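Local atomic coordinates of serine racemase (Enterococcus faecalis, PDB entry 4ECL), a protein that belongs to the alanine racemase family, joining a TIM-barrel domain to a C-terminal domain rich in beta strands. Residues A39-E48 against L361-R372. Numbering follows the deposited sequence.
Sequences AEAYGHGMYE and LSRMGHRLNIIR. With SO4 (sulfate ion), chain G.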
loop_
_atom_site.group_PDB
_atom_site.type_symbol
_atom_site.label_atom_id
_atom_site.label_comp_id
_atom_site.label_asym_id
_atom_site.label_seq_id
_atom_site.Cartn_x
_atom_site.Cartn_y
_atom_site.Cartn_z
ATOM N N ALA A 39 6.548 -3.162 9.233
ATOM C CA ALA A 39 5.948 -2.989 7.901
ATOM C C ALA A 39 6.531 -3.900 6.844
ATOM O O ALA A 39 7.041 -3.419 5.834
ATOM C CB ALA A 39 6.063 -1.567 7.441
ATOM N N GLU A 40 6.439 -5.208 7.069
ATOM C CA GLU A 40 6.991 -6.188 6.152
ATOM C C GLU A 40 8.458 -5.916 5.854
ATOM O O GLU A 40 8.882 -6.004 4.694
ATOM C CB GLU A 40 6.191 -6.218 4.852
ATOM C CG GLU A 40 4.859 -6.912 5.005
ATOM C CD GLU A 40 5.027 -8.376 5.344
ATOM O OE1 GLU A 40 6.046 -8.977 4.920
ATOM O OE2 GLU A 40 4.149 -8.921 6.046
ATOM N N ALA A 41 9.207 -5.579 6.905
ATOM C CA ALA A 41 10.619 -5.212 6.792
ATOM C C ALA A 41 10.799 -4.130 5.738
ATOM O O ALA A 41 11.518 -4.320 4.747
ATOM C CB ALA A 41 11.482 -6.428 6.473
ATOM N N TYR A 42 10.107 -3.011 5.950
ATOM C CA TYR A 42 10.136 -1.885 5.026
ATOM C C TYR A 42 9.838 -2.351 3.608
ATOM O O TYR A 42 10.461 -1.885 2.643
ATOM C CB TYR A 42 11.484 -1.182 5.069
ATOM C CG TYR A 42 11.724 -0.314 6.288
ATOM C CD1 TYR A 42 11.471 -0.782 7.571
ATOM C CD2 TYR A 42 12.247 0.962 6.152
ATOM C CE1 TYR A 42 11.702 0.020 8.698
ATOM C CE2 TYR A 42 12.501 1.769 7.267
ATOM C CZ TYR A 42 12.219 1.297 8.536
ATOM O OH TYR A 42 12.471 2.101 9.629
ATOM N N GLY A 43 8.910 -3.301 3.497
ATOM C CA GLY A 43 8.432 -3.781 2.209
ATOM C C GLY A 43 9.248 -4.915 1.610
ATOM O O GLY A 43 8.871 -5.481 0.593
ATOM N N HIS A 44 10.356 -5.263 2.253
ATOM C CA HIS A 44 11.274 -6.266 1.725
ATOM C C HIS A 44 10.778 -7.687 1.947
ATOM O O HIS A 44 11.341 -8.641 1.411
ATOM C CB HIS A 44 12.652 -6.103 2.377
ATOM C CG HIS A 44 13.370 -4.866 1.945
ATOM N ND1 HIS A 44 12.931 -3.603 2.271
ATOM C CD2 HIS A 44 14.489 -4.698 1.201
ATOM C CE1 HIS A 44 13.746 -2.707 1.742
ATOM N NE2 HIS A 44 14.698 -3.344 1.090
ATOM N N GLY A 45 9.730 -7.833 2.743
ATOM C CA GLY A 45 9.262 -9.155 3.120
ATOM C C GLY A 45 9.788 -9.535 4.489
ATOM O O GLY A 45 10.964 -9.843 4.646
HETATM N N MSE A 46 8.914 -9.523 5.489
HETATM C CA MSE A 46 9.351 -9.768 6.853
HETATM C C MSE A 46 9.832 -11.198 7.060
HETATM O O MSE A 46 10.805 -11.429 7.778
HETATM C CB MSE A 46 8.257 -9.417 7.872
HETATM C CG MSE A 46 8.832 -9.050 9.240
HETATM SE SE MSE A 46 7.485 -8.668 10.577
HETATM C CE MSE A 46 6.550 -7.218 9.672
ATOM N N TYR A 47 9.165 -12.155 6.423
ATOM C CA TYR A 47 9.551 -13.556 6.569
ATOM C C TYR A 47 10.940 -13.792 5.979
ATOM O O TYR A 47 11.825 -14.361 6.623
ATOM C CB TYR A 47 8.528 -14.476 5.899
ATOM C CG TYR A 47 8.912 -15.942 5.954
ATOM C CD1 TYR A 47 8.938 -16.621 7.162
ATOM C CD2 TYR A 47 9.246 -16.644 4.803
ATOM C CE1 TYR A 47 9.286 -17.954 7.232
ATOM C CE2 TYR A 47 9.600 -17.987 4.862
ATOM C CZ TYR A 47 9.619 -18.636 6.083
ATOM O OH TYR A 47 9.967 -19.967 6.167
ATOM N N GLU A 48 11.123 -13.323 4.753
ATOM C CA GLU A 48 12.369 -13.533 4.040
ATOM C C GLU A 48 13.514 -12.862 4.775
ATOM O O GLU A 48 14.533 -13.487 5.044
ATOM C CB GLU A 48 12.266 -13.007 2.603
ATOM C CG GLU A 48 11.366 -13.850 1.690
ATOM C CD GLU A 48 9.868 -13.561 1.862
ATOM O OE1 GLU A 48 9.502 -12.561 2.524
ATOM O OE2 GLU A 48 9.054 -14.344 1.327
ATOM N N LEU A 361 8.968 2.216 -0.004
ATOM C CA LEU A 361 9.307 0.824 0.251
ATOM C C LEU A 361 8.337 0.125 1.176
ATOM O O LEU A 361 7.908 -0.994 0.893
ATOM C CB LEU A 361 10.728 0.706 0.809
ATOM C CG LEU A 361 11.869 1.071 -0.145
ATOM C CD1 LEU A 361 13.176 0.489 0.364
ATOM C CD2 LEU A 361 11.597 0.611 -1.573
ATOM N N SER A 362 7.995 0.775 2.290
ATOM C CA SER A 362 7.074 0.176 3.248
ATOM C C SER A 362 5.690 -0.004 2.641
ATOM O O SER A 362 4.913 -0.834 3.111
ATOM C CB SER A 362 6.990 0.989 4.549
ATOM O OG SER A 362 6.310 2.216 4.361
ATOM N N ARG A 363 5.377 0.764 1.600
ATOM C CA ARG A 363 4.061 0.638 0.952
ATOM C C ARG A 363 4.070 -0.205 -0.323
ATOM O O ARG A 363 3.184 -0.069 -1.173
ATOM C CB ARG A 363 3.446 2.017 0.668
ATOM C CG ARG A 363 3.214 2.869 1.927
ATOM C CD ARG A 363 2.559 4.205 1.588
ATOM N NE ARG A 363 1.266 4.025 0.931
ATOM C CZ ARG A 363 0.591 5.000 0.327
ATOM N NH1 ARG A 363 1.091 6.234 0.285
ATOM N NH2 ARG A 363 -0.586 4.739 -0.238
HETATM N N MSE A 364 5.067 -1.073 -0.467
HETATM C CA MSE A 364 5.060 -2.026 -1.573
HETATM C C MSE A 364 3.846 -2.919 -1.371
HETATM O O MSE A 364 3.562 -3.341 -0.246
HETATM C CB MSE A 364 6.349 -2.842 -1.581
HETATM C CG MSE A 364 7.562 -2.087 -2.132
HETATM SE SE MSE A 364 7.415 -1.789 -4.065
HETATM C CE MSE A 364 7.149 0.129 -4.177
ATOM N N GLY A 365 3.113 -3.184 -2.449
ATOM C CA GLY A 365 1.833 -3.865 -2.343
ATOM C C GLY A 365 1.976 -5.318 -1.929
ATOM O O GLY A 365 2.930 -5.995 -2.308
ATOM N N HIS A 366 1.016 -5.800 -1.150
ATOM C CA HIS A 366 1.019 -7.181 -0.674
ATOM C C HIS A 366 0.885 -8.194 -1.806
ATOM O O HIS A 366 1.235 -9.361 -1.632
ATOM C CB HIS A 366 -0.107 -7.407 0.347
ATOM C CG HIS A 366 -0.081 -8.764 0.975
ATOM N ND1 HIS A 366 -1.064 -9.707 0.755
ATOM C CD2 HIS A 366 0.823 -9.349 1.797
ATOM C CE1 HIS A 366 -0.770 -10.808 1.422
ATOM N NE2 HIS A 366 0.370 -10.619 2.061
ATOM N N ARG A 367 0.367 -7.747 -2.952
ATOM C CA ARG A 367 0.147 -8.611 -4.117
ATOM C C ARG A 367 1.453 -9.031 -4.806
ATOM O O ARG A 367 1.497 -10.053 -5.498
ATOM C CB ARG A 367 -0.790 -7.909 -5.122
ATOM C CG ARG A 367 -1.314 -8.766 -6.262
ATOM C CD ARG A 367 -2.529 -8.113 -6.974
ATOM N NE ARG A 367 -2.190 -6.833 -7.601
ATOM C CZ ARG A 367 -3.061 -6.038 -8.218
ATOM N NH1 ARG A 367 -4.342 -6.387 -8.308
ATOM N NH2 ARG A 367 -2.649 -4.894 -8.755
ATOM N N LEU A 368 2.511 -8.246 -4.622
ATOM C CA LEU A 368 3.805 -8.521 -5.262
ATOM C C LEU A 368 4.425 -9.788 -4.709
ATOM O O LEU A 368 4.483 -9.965 -3.498
ATOM C CB LEU A 368 4.770 -7.356 -5.019
ATOM C CG LEU A 368 4.461 -6.029 -5.714
ATOM C CD1 LEU A 368 5.394 -4.926 -5.228
ATOM C CD2 LEU A 368 4.577 -6.217 -7.219
ATOM N N ASN A 369 4.926 -10.663 -5.582
ATOM C CA ASN A 369 5.633 -11.840 -5.099
ATOM C C ASN A 369 7.034 -11.455 -4.650
ATOM O O ASN A 369 7.610 -10.498 -5.155
ATOM C CB ASN A 369 5.671 -12.943 -6.154
ATOM C CG ASN A 369 4.302 -13.564 -6.390
ATOM O OD1 ASN A 369 3.695 -13.390 -7.454
ATOM N ND2 ASN A 369 3.803 -14.284 -5.389
ATOM N N ILE A 370 7.574 -12.185 -3.683
ATOM C CA ILE A 370 8.911 -11.872 -3.177
ATOM C C ILE A 370 9.887 -13.016 -3.408
ATOM O O ILE A 370 9.642 -14.147 -2.991
ATOM C CB ILE A 370 8.887 -11.486 -1.686
ATOM C CG1 ILE A 370 7.961 -10.286 -1.482
ATOM C CG2 ILE A 370 10.286 -11.184 -1.203
ATOM C CD1 ILE A 370 8.060 -9.659 -0.119
ATOM N N ILE A 371 10.985 -12.712 -4.093
ATOM C CA ILE A 371 11.990 -13.711 -4.424
ATOM C C ILE A 371 13.382 -13.348 -3.885
ATOM O O ILE A 371 13.853 -12.221 -4.059
ATOM C CB ILE A 371 12.064 -13.935 -5.953
ATOM C CG1 ILE A 371 10.915 -14.830 -6.416
ATOM C CG2 ILE A 371 13.366 -14.578 -6.349
ATOM C CD1 ILE A 371 9.675 -14.076 -6.803
ATOM N N ARG A 372 14.032 -14.310 -3.233
ATOM C CA ARG A 372 15.399 -14.124 -2.732
ATOM C C ARG A 372 16.409 -14.215 -3.863
ATOM O O ARG A 372 16.249 -15.020 -4.769
ATOM C CB ARG A 372 15.752 -15.186 -1.682
ATOM C CG ARG A 372 14.768 -15.287 -0.537
ATOM C CD ARG A 372 15.200 -16.323 0.493
ATOM N NE ARG A 372 14.186 -16.479 1.533
ATOM C CZ ARG A 372 13.351 -17.511 1.614
ATOM N NH1 ARG A 372 13.420 -18.501 0.728
ATOM N NH2 ARG A 372 12.455 -17.561 2.592
HETATM S S SO4 G . 15.360 4.393 10.321
HETATM O O1 SO4 G . 14.426 4.240 11.441
HETATM O O2 SO4 G . 16.604 3.689 10.633
HETATM O O3 SO4 G . 14.737 3.816 9.133
HETATM O O4 SO4 G . 15.613 5.811 10.086
#
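G43 against L361 and G45 against I370 mark an interdomain contact of van der Waals packing and one CA-H...O contact, in which the turn linking barrel-domain helices 38-42 and 46-55 lies against the chain's last helix end and last strand. No hydrogen bond crosses it. A39 to Y42 all have positive phi and psi, so this short, weakly bonded helical turn is left-handed. Where it ends, G43 brings its bare CA to 3.1 Å from L361 O, with 154° at the hydrogen. L361 O also receives M364 N, and A39 CB meets S362 CB nearby.

H44 starts out pointing away from the C-terminal segment, but its ring turns back, and CE1 lies 3.5 Å from L361 CD1. Two weak bonds from ND1, to A41 O and Y42 O, tie the ring to its own turn. I370 fills the next step: with CG1 beside the backbone N (chi1 -58°), CD1 presses on G45 CA at a tight 3.5 Å, while CG2 passes 3.9 Å from E48 CD. After G45, the N-cap of helix 46-55, M46 N makes an almost straight bond to E40 OE1 (3.0 Å), from above the carboxylate plane.

At the outer end, poorly ordered R372 stretches across E48. Its NE is 3.9 Å from E48 CG, but the charges do not touch: E48 OE2 and R372 NH2 stay 4.8 Å apart. Y47 CE2 reaches the edge of the guanidinium.

On the far flank the Y42 hydroxyl donates to a sulfate that S204, G221 and V222 also hold, consistent with the cofactor-phosphate site of pyridoxal phosphate in alanine racemases; Y225 stacks on H44. Strand 7-11 pairs with 369-372 and packs on H44 and I370 through I11, while M314 of the second subunit touches A39 and Y42.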